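Local coordinates for periplasmic binding protein (Agrobacterium tumefaciens str. B6, PDB 5L9G), which binds the opine mannopine in the periplasm, probably to deliver it to an ABC transporter for uptake, at residues 25-28 with 32-35; 39-44 with 52-57; 46-51 with 270-275. All coordinates share one frame; numbering follows the deposited sequence.

Interaction 1: 25-28 with 32-35. With MO0 (mannopine), chain C.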
loop_
_atom_site.group_PDB
_atom_site.type_symbol
_atom_site.label_atom_id
_atom_site.label_comp_id
_atom_site.label_asym_id
_atom_site.label_seq_id
_atom_site.Cartn_x
_atom_site.Cartn_y
_atom_site.Cartn_z
ATOM N N ILE A 25 5.623 -17.114 4.186
ATOM C CA ILE A 25 5.322 -15.878 3.432
ATOM C C ILE A 25 4.336 -15.016 4.226
ATOM O O ILE A 25 3.378 -15.531 4.802
ATOM C CB ILE A 25 4.893 -16.198 1.966
ATOM C CG1 ILE A 25 4.729 -14.912 1.116
ATOM C CG2 ILE A 25 3.633 -17.122 1.909
ATOM C CD1 ILE A 25 4.939 -15.155 -0.344
ATOM N N ALA A 26 4.586 -13.705 4.291
ATOM C CA ALA A 26 3.731 -12.843 5.071
ATOM C C ALA A 26 3.300 -11.579 4.341
ATOM O O ALA A 26 4.120 -10.911 3.715
ATOM C CB ALA A 26 4.394 -12.487 6.398
ATOM N N SER A 27 2.011 -11.247 4.439
ATOM C CA SER A 27 1.507 -9.984 3.893
ATOM C C SER A 27 0.656 -9.335 5.006
ATOM O O SER A 27 0.878 -9.647 6.184
ATOM C CB SER A 27 0.796 -10.172 2.551
ATOM O OG SER A 27 0.337 -8.958 1.976
ATOM N N SER A 28 -0.298 -8.471 4.673
ATOM C CA SER A 28 -1.039 -7.719 5.679
ATOM C C SER A 28 -2.476 -8.198 5.971
ATOM O O SER A 28 -3.247 -7.454 6.588
ATOM C CB SER A 28 -1.040 -6.233 5.316
ATOM O OG SER A 28 -1.896 -5.998 4.209
ATOM N N TRP A 32 -6.604 -8.611 0.524
ATOM C CA TRP A 32 -5.342 -8.491 -0.209
ATOM C C TRP A 32 -4.495 -9.756 -0.068
ATOM O O TRP A 32 -3.993 -10.260 -1.078
ATOM C CB TRP A 32 -4.587 -7.222 0.221
ATOM C CG TRP A 32 -3.149 -7.107 -0.237
ATOM C CD1 TRP A 32 -2.079 -6.785 0.544
ATOM C CD2 TRP A 32 -2.633 -7.268 -1.580
ATOM N NE1 TRP A 32 -0.935 -6.716 -0.220
ATOM C CE2 TRP A 32 -1.245 -7.000 -1.528
ATOM C CE3 TRP A 32 -3.211 -7.611 -2.821
ATOM C CZ2 TRP A 32 -0.406 -7.106 -2.663
ATOM C CZ3 TRP A 32 -2.381 -7.731 -3.940
ATOM C CH2 TRP A 32 -1.003 -7.457 -3.863
ATOM N N GLN A 33 -4.361 -10.294 1.176
ATOM C CA GLN A 33 -3.589 -11.528 1.408
ATOM C C GLN A 33 -4.271 -12.705 0.733
ATOM O O GLN A 33 -3.587 -13.551 0.145
ATOM C CB GLN A 33 -3.366 -11.795 2.893
ATOM C CG GLN A 33 -2.462 -13.026 3.139
ATOM C CD GLN A 33 -1.511 -12.840 4.281
ATOM O OE1 GLN A 33 -1.192 -11.708 4.669
ATOM N NE2 GLN A 33 -1.028 -13.951 4.837
ATOM N N GLU A 34 -5.616 -12.742 0.789
ATOM C CA GLU A 34 -6.409 -13.783 0.147
ATOM C C GLU A 34 -6.210 -13.777 -1.373
ATOM O O GLU A 34 -6.047 -14.845 -1.970
ATOM C CB GLU A 34 -7.895 -13.680 0.546
ATOM C CG GLU A 34 -8.098 -14.058 2.007
ATOM C CD GLU A 34 -9.448 -13.749 2.633
ATOM O OE1 GLU A 34 -10.411 -13.469 1.882
ATOM O OE2 GLU A 34 -9.551 -13.819 3.879
ATOM N N ALA A 35 -6.163 -12.592 -1.984
ATOM C CA ALA A 35 -5.930 -12.451 -3.424
ATOM C C ALA A 35 -4.538 -12.981 -3.805
ATOM O O ALA A 35 -4.412 -13.722 -4.777
ATOM C CB ALA A 35 -6.070 -11.004 -3.840
HETATM O OAB MO0 C . 5.763 -2.360 4.002
HETATM C CAF MO0 C . 4.980 -2.853 5.055
HETATM C CAG MO0 C . 3.515 -2.470 4.944
HETATM O OAC MO0 C . 3.299 -1.246 5.555
HETATM C CAH MO0 C . 2.946 -2.567 3.549
HETATM O OAM MO0 C . 3.140 -3.821 3.006
HETATM C CAI MO0 C . 1.488 -2.132 3.403
HETATM O OAD MO0 C . 0.644 -2.943 4.162
HETATM C CAJ MO0 C . 1.064 -2.030 1.966
HETATM O OAE MO0 C . 1.886 -1.110 1.306
HETATM C CAK MO0 C . -0.423 -1.707 1.758
HETATM N N MO0 C . -0.995 -2.677 0.815
HETATM C CA MO0 C . -2.361 -2.308 0.371
HETATM C C MO0 C . -3.385 -3.153 1.090
HETATM O O MO0 C . -3.018 -3.904 2.019
HETATM C CB MO0 C . -2.544 -2.393 -1.126
HETATM C CG MO0 C . -2.696 -3.816 -1.621
HETATM C CD MO0 C . -2.378 -3.976 -3.066
HETATM O OE1 MO0 C . -3.449 -4.040 -3.967
HETATM N NE2 MO0 C . -1.222 -4.069 -3.511
HETATM O OXT MO0 C . -4.624 -3.067 0.817
#
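The side-chain oxygen OE1 of Gln-33 is gripped by two backbone amides: it takes a weak hydrogen bond from Ser-27 N (3.2 Å, 123° at the hydrogen) and a second hydrogen bond from Gly-29 N, in the turn that leads into the helix. The other end of the same amide, NE2, donates to Asp-55 O and to Gln-54 OE1 on the adjoining strand, so both ends are satisfied and the group's rotation is fixed. Glutamine suits this place because one flat head both accepts and donates; its CG stands anti to the backbone N (chi1 -175°) and the chain bends at chi2, which carries the head back to the strand end. Gln-33 OE1 also packs against Ser-27 CB at 3.3 Å.

Ser-27 OG lies beside the indole of Trp-32, 3.4 Å from NE1, at an angle too poor for a bond. Both groups turn instead to Gln-78, whose OE1 is hydrogen-bonded to Ser-27 OG and to Trp-32 NE1, while Gln-36 NE2 also bonds the serine. The indole is thus fixed through its N-H, with one broad face turned to the ligand: CG of mannopine sits 3.4 Å above the ring plane, over the ring centre, and mannopine NE2 comes to 3.3 Å from Trp-32 CZ2. Ser-28 OG lies at the edge of the ring, in its plane, 3.8 Å from Trp-32 CD1, and 3.2 Å from atom O of mannopine.

A small serine and a large flat tryptophan therefore border the glutamine-derived part of the opine. Such an arrangement, a strand end and the first turns of the following helix framing the ligand, is typical of the binding cleft of periplasmic binding proteins.

Interaction 2: 39-44 with 52-57. With EDO (1,2-ethanediol), chain E.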
loop_
_atom_site.group_PDB
_atom_site.type_symbol
_atom_site.label_atom_id
_atom_site.label_comp_id
_atom_site.label_asym_id
_atom_site.label_seq_id
_atom_site.Cartn_x
_atom_site.Cartn_y
_atom_site.Cartn_z
ATOM N N ALA A 39 -4.166 -16.253 -6.288
ATOM C CA ALA A 39 -3.590 -15.985 -7.600
ATOM C C ALA A 39 -2.123 -16.332 -7.744
ATOM O O ALA A 39 -1.695 -16.699 -8.844
ATOM C CB ALA A 39 -3.786 -14.524 -7.941
ATOM N N LEU A 40 -1.339 -16.164 -6.666
ATOM C CA LEU A 40 0.117 -16.321 -6.726
ATOM C C LEU A 40 0.706 -17.468 -5.924
ATOM O O LEU A 40 1.349 -18.342 -6.506
ATOM C CB LEU A 40 0.798 -15.002 -6.291
ATOM C CG LEU A 40 0.243 -13.685 -6.874
ATOM C CD1 LEU A 40 0.850 -12.468 -6.154
ATOM C CD2 LEU A 40 0.487 -13.601 -8.373
ATOM N N TRP A 41 0.513 -17.467 -4.592
ATOM C CA TRP A 41 1.165 -18.425 -3.697
ATOM C C TRP A 41 0.723 -19.876 -3.915
ATOM O O TRP A 41 1.579 -20.706 -4.204
ATOM C CB TRP A 41 1.006 -18.000 -2.228
ATOM C CG TRP A 41 1.347 -16.557 -1.940
ATOM C CD1 TRP A 41 2.057 -15.692 -2.731
ATOM C CD2 TRP A 41 1.005 -15.828 -0.756
ATOM N NE1 TRP A 41 2.136 -14.456 -2.130
ATOM C CE2 TRP A 41 1.504 -14.514 -0.910
ATOM C CE3 TRP A 41 0.293 -16.152 0.416
ATOM C CZ2 TRP A 41 1.365 -13.539 0.087
ATOM C CZ3 TRP A 41 0.132 -15.176 1.389
ATOM C CH2 TRP A 41 0.658 -13.887 1.217
ATOM N N ALA A 42 -0.590 -20.180 -3.795
ATOM C CA ALA A 42 -1.085 -21.552 -4.035
ATOM C C ALA A 42 -0.725 -22.089 -5.451
ATOM O O ALA A 42 -0.160 -23.164 -5.509
ATOM C CB ALA A 42 -2.586 -21.656 -3.766
ATOM N N PRO A 43 -0.951 -21.389 -6.595
ATOM C CA PRO A 43 -0.551 -21.985 -7.887
ATOM C C PRO A 43 0.962 -22.091 -8.099
ATOM O O PRO A 43 1.405 -23.106 -8.639
ATOM C CB PRO A 43 -1.228 -21.098 -8.940
ATOM C CG PRO A 43 -2.080 -20.148 -8.192
ATOM C CD PRO A 43 -1.584 -20.073 -6.797
ATOM N N ALA A 44 1.753 -21.078 -7.657
ATOM C CA ALA A 44 3.223 -21.131 -7.801
ATOM C C ALA A 44 3.833 -22.265 -6.971
ATOM O O ALA A 44 4.682 -23.000 -7.479
ATOM C CB ALA A 44 3.864 -19.801 -7.435
ATOM N N TYR A 52 4.167 -24.237 1.839
ATOM C CA TYR A 52 4.358 -22.922 2.435
ATOM C C TYR A 52 3.349 -22.653 3.563
ATOM O O TYR A 52 2.251 -23.231 3.596
ATOM C CB TYR A 52 4.336 -21.794 1.348
ATOM C CG TYR A 52 2.960 -21.587 0.753
ATOM C CD1 TYR A 52 2.426 -22.505 -0.146
ATOM C CD2 TYR A 52 2.148 -20.536 1.171
ATOM C CE1 TYR A 52 1.118 -22.390 -0.609
ATOM C CE2 TYR A 52 0.829 -20.415 0.719
ATOM C CZ TYR A 52 0.325 -21.344 -0.179
ATOM O OH TYR A 52 -0.936 -21.242 -0.689
ATOM N N THR A 53 3.746 -21.775 4.488
ATOM C CA THR A 53 2.960 -21.319 5.630
ATOM C C THR A 53 2.771 -19.806 5.485
ATOM O O THR A 53 3.705 -19.107 5.078
ATOM C CB THR A 53 3.676 -21.721 6.943
ATOM O OG1 THR A 53 3.351 -23.077 7.252
ATOM C CG2 THR A 53 3.312 -20.826 8.143
ATOM N N GLN A 54 1.571 -19.307 5.806
ATOM C CA GLN A 54 1.279 -17.871 5.778
ATOM C C GLN A 54 1.397 -17.252 7.176
ATOM O O GLN A 54 1.132 -17.913 8.188
ATOM C CB GLN A 54 -0.160 -17.625 5.298
ATOM C CG GLN A 54 -0.447 -17.945 3.851
ATOM C CD GLN A 54 -1.872 -17.573 3.537
ATOM O OE1 GLN A 54 -2.296 -16.419 3.693
ATOM N NE2 GLN A 54 -2.661 -18.556 3.141
ATOM N N ASP A 55 1.725 -15.960 7.218
ATOM C CA ASP A 55 1.702 -15.146 8.423
ATOM C C ASP A 55 1.215 -13.748 8.008
ATOM O O ASP A 55 1.063 -13.486 6.807
ATOM C CB ASP A 55 3.047 -15.107 9.152
ATOM C CG ASP A 55 2.942 -14.772 10.637
ATOM O OD1 ASP A 55 1.816 -14.512 11.110
ATOM O OD2 ASP A 55 3.988 -14.805 11.334
ATOM N N THR A 56 0.908 -12.875 8.977
ATOM C CA THR A 56 0.437 -11.518 8.658
ATOM C C THR A 56 1.165 -10.524 9.542
ATOM O O THR A 56 1.548 -10.861 10.672
ATOM C CB THR A 56 -1.106 -11.364 8.810
ATOM O OG1 THR A 56 -1.434 -11.560 10.181
ATOM C CG2 THR A 56 -1.924 -12.341 7.924
ATOM N N PHE A 57 1.367 -9.305 9.023
ATOM C CA PHE A 57 2.018 -8.211 9.737
ATOM C C PHE A 57 1.630 -6.895 9.066
ATOM O O PHE A 57 1.217 -6.887 7.895
ATOM C CB PHE A 57 3.556 -8.372 9.759
ATOM C CG PHE A 57 4.275 -7.989 8.484
ATOM C CD1 PHE A 57 4.191 -8.790 7.350
ATOM C CD2 PHE A 57 5.007 -6.797 8.405
ATOM C CE1 PHE A 57 4.828 -8.411 6.163
ATOM C CE2 PHE A 57 5.666 -6.435 7.229
ATOM C CZ PHE A 57 5.559 -7.236 6.109
HETATM C C1 EDO E . -1.913 -24.690 -1.841
HETATM O O1 EDO E . -1.964 -23.843 -0.695
HETATM C C2 EDO E . -0.432 -24.940 -2.230
HETATM O O2 EDO E . -0.291 -24.983 -3.636
#
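The Trp-41 indole meets Gln-54 at its edge, where the amide carbon CD lies in the ring plane and OE1 comes to 3.6 Å from Trp-41 CZ3. Ring and amide planes are 75° apart, and the aliphatic CG of Gln-54 also rests at the benzo rim, 3.8 Å from Trp-41 CZ3. A glutamine fits here because its CG methylene can rest against the indole rim while its amide keeps its bond to Gln-33. The Tyr-52 ring has a 1,2-ethanediol carbon, C2, at its own edge; Trp-41 CB reaches it obliquely, 3.8 Å from Tyr-52 CE2.

Tyr-52 takes the sterically demanding chi1 of 70°, with CG between the backbone N and carbonyl carbon, which aims the ring at the helix. Its hydroxyl is hydrogen-bonded to Asp-37 and receives a bond from diol O1 (2.8 Å from Tyr-52 OH to O1). The diol, probably picked up from the crystallisation liquor, also donates from O2 to Ala-42 O at 2.6 Å, bridging the two segments. The small Ala-42 lets the phenol come close, Tyr-52 OH lying 3.5 Å from its CB.

The 39-44 part of helix 30-48 runs nearly antiparallel to strand 52-56, at 160°. Trp-41 also packs on Ile-25 of strand 23-27 and Met-273 of helix 263-273, and its NE1 bonds to Tyr-254 of strand 240-256.

Interaction 3: 46-51 with 270-275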
loop_
_atom_site.group_PDB
_atom_site.type_symbol
_atom_site.label_atom_id
_atom_site.label_comp_id
_atom_site.label_asym_id
_atom_site.label_seq_id
_atom_site.Cartn_x
_atom_site.Cartn_y
_atom_site.Cartn_z
ATOM N N LYS A 46 2.273 -24.997 -6.076
ATOM C CA LYS A 46 1.791 -26.235 -6.722
ATOM C C LYS A 46 2.727 -26.597 -7.899
ATOM O O LYS A 46 3.163 -27.740 -8.013
ATOM C CB LYS A 46 0.340 -26.061 -7.227
ATOM C CG LYS A 46 -0.323 -27.377 -7.648
ATOM C CD LYS A 46 -1.288 -27.199 -8.815
ATOM C CE LYS A 46 -2.732 -27.133 -8.377
ATOM N NZ LYS A 46 -3.658 -27.186 -9.538
ATOM N N ALA A 47 3.065 -25.597 -8.740
ATOM C CA ALA A 47 3.954 -25.757 -9.893
ATOM C C ALA A 47 5.372 -26.180 -9.505
ATOM O O ALA A 47 5.967 -27.000 -10.217
ATOM C CB ALA A 47 3.987 -24.478 -10.706
ATOM N N LEU A 48 5.913 -25.647 -8.381
ATOM C CA LEU A 48 7.269 -26.002 -7.928
ATOM C C LEU A 48 7.273 -27.248 -7.042
ATOM O O LEU A 48 8.348 -27.725 -6.672
ATOM C CB LEU A 48 7.939 -24.853 -7.156
ATOM C CG LEU A 48 8.153 -23.525 -7.860
ATOM C CD1 LEU A 48 8.447 -22.457 -6.845
ATOM C CD2 LEU A 48 9.276 -23.605 -8.885
ATOM N N ASN A 49 6.073 -27.721 -6.657
ATOM C CA ASN A 49 5.838 -28.855 -5.758
ATOM C C ASN A 49 6.507 -28.599 -4.379
ATOM O O ASN A 49 7.319 -29.393 -3.893
ATOM C CB ASN A 49 6.229 -30.191 -6.424
ATOM C CG ASN A 49 5.795 -31.395 -5.650
ATOM O OD1 ASN A 49 4.602 -31.625 -5.428
ATOM N ND2 ASN A 49 6.770 -32.106 -5.138
ATOM N N ILE A 50 6.186 -27.430 -3.790
ATOM C CA ILE A 50 6.698 -26.987 -2.484
ATOM C C ILE A 50 5.531 -26.688 -1.522
ATOM O O ILE A 50 4.401 -26.480 -1.973
ATOM C CB ILE A 50 7.694 -25.787 -2.600
ATOM C CG1 ILE A 50 6.991 -24.487 -3.045
ATOM C CG2 ILE A 50 8.905 -26.111 -3.493
ATOM C CD1 ILE A 50 7.627 -23.197 -2.511
ATOM N N THR A 51 5.809 -26.673 -0.206
ATOM C CA THR A 51 4.818 -26.346 0.820
ATOM C C THR A 51 5.184 -25.009 1.447
ATOM O O THR A 51 6.369 -24.684 1.570
ATOM C CB THR A 51 4.667 -27.454 1.874
ATOM O OG1 THR A 51 5.930 -27.668 2.525
ATOM C CG2 THR A 51 4.109 -28.742 1.293
ATOM N N LEU A 270 9.601 -16.961 -5.061
ATOM C CA LEU A 270 9.441 -15.570 -5.499
ATOM C C LEU A 270 9.608 -15.429 -7.018
ATOM O O LEU A 270 8.819 -14.719 -7.634
ATOM C CB LEU A 270 10.399 -14.636 -4.739
ATOM C CG LEU A 270 10.393 -13.147 -5.152
ATOM C CD1 LEU A 270 8.996 -12.545 -5.097
ATOM C CD2 LEU A 270 11.377 -12.355 -4.334
ATOM N N LYS A 271 10.591 -16.126 -7.624
ATOM C CA LYS A 271 10.809 -16.083 -9.080
ATOM C C LYS A 271 9.553 -16.627 -9.787
ATOM O O LYS A 271 9.006 -15.964 -10.675
ATOM C CB LYS A 271 12.064 -16.893 -9.485
ATOM C CG LYS A 271 12.412 -16.787 -10.968
ATOM C CD LYS A 271 13.802 -17.362 -11.296
ATOM C CE LYS A 271 14.178 -17.075 -12.729
ATOM N NZ LYS A 271 15.653 -17.043 -12.927
ATOM N N GLU A 272 9.066 -17.792 -9.337
ATOM C CA GLU A 272 7.879 -18.419 -9.909
ATOM C C GLU A 272 6.624 -17.536 -9.784
ATOM O O GLU A 272 5.983 -17.272 -10.794
ATOM C CB GLU A 272 7.640 -19.810 -9.280
ATOM C CG GLU A 272 6.610 -20.681 -9.998
ATOM C CD GLU A 272 6.926 -21.120 -11.419
ATOM O OE1 GLU A 272 8.118 -21.143 -11.792
ATOM O OE2 GLU A 272 5.981 -21.477 -12.152
ATOM N N MET A 273 6.276 -17.074 -8.568
ATOM C CA MET A 273 5.057 -16.273 -8.347
ATOM C C MET A 273 5.035 -14.906 -9.085
ATOM O O MET A 273 3.952 -14.332 -9.263
ATOM C CB MET A 273 4.757 -16.087 -6.848
ATOM C CG MET A 273 5.633 -15.049 -6.146
ATOM S SD MET A 273 5.175 -14.831 -4.409
ATOM C CE MET A 273 5.690 -16.425 -3.722
ATOM N N SER A 274 6.221 -14.405 -9.500
ATOM C CA SER A 274 6.340 -13.125 -10.215
ATOM C C SER A 274 5.959 -13.253 -11.698
ATOM O O SER A 274 5.826 -12.236 -12.391
ATOM C CB SER A 274 7.758 -12.573 -10.093
ATOM O OG SER A 274 8.101 -12.263 -8.754
ATOM N N LYS A 275 5.800 -14.498 -12.184
ATOM C CA LYS A 275 5.465 -14.802 -13.582
ATOM C C LYS A 275 4.109 -14.257 -14.022
ATOM O O LYS A 275 3.187 -14.198 -13.215
ATOM C CB LYS A 275 5.572 -16.300 -13.870
ATOM C CG LYS A 275 7.018 -16.797 -13.962
ATOM C CD LYS A 275 7.062 -18.302 -14.193
ATOM C CE LYS A 275 8.452 -18.775 -14.536
ATOM N NZ LYS A 275 8.506 -20.258 -14.670
#
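Leu-48 and Glu-272 make the close part of this contact, running side by side in opposite senses so that the leucine branches lie along the glutamate methylenes. Leu-48 CD1 comes to 3.7 Å from Glu-272 CB, and Leu-48 CG to 3.9 Å from Glu-272 CG. Glu-272 starts with CG anti to the backbone N (chi1 -168°) and then bends at chi2 (64°), which lays the methylenes against the leucine and carries the carboxylate past it. A glutamate suits this half-covered place, apolar near the backbone and charged at the end.

Toward the carboxylate the fit is looser: Glu-272 OE2 is 3.9 Å from CB of Ala-47, an exposed residue that only borders the charged group, so this edge of the contact opens to the surface. The charge is answered on its own side, where Lys-275 NZ forms a salt bridge with Glu-272 OE1 at 3.0 Å, arriving from above the carboxylate plane, and Tyr-278 OH is hydrogen-bonded to OE2. Beyond Leu-48, Asn-49 takes a positive phi in a Schellman motif that ends the helix and leads the chain toward strand 52-56.

The contact thus places the C-terminal end of helix 30-48 beside that of helix 263-273. Met-273 also touches Ala-44 of helix 30-48 and Tyr-254 of strand 240-256.

In the fold
From the N terminus, strand 23-27 turns at once into helix 30-48, and interaction 1 closes that short loop at the ligand end. Further along the same helix, interaction 2 closes the return to strand 52-56; the two follow one another in series and together bind the beta-alpha-beta unit, whose strands are parallel neighbours. Their closeness is direct, with Ile-25 against Trp-41. Interaction 3 spans more than 200 residues, bringing helix 263-273 back to the far end of helix 30-48. It crosses interaction 2 along the chain, and Met-273 touches both Trp-41 and Ile-25. One helix therefore links the mannopine cleft to the protein surface.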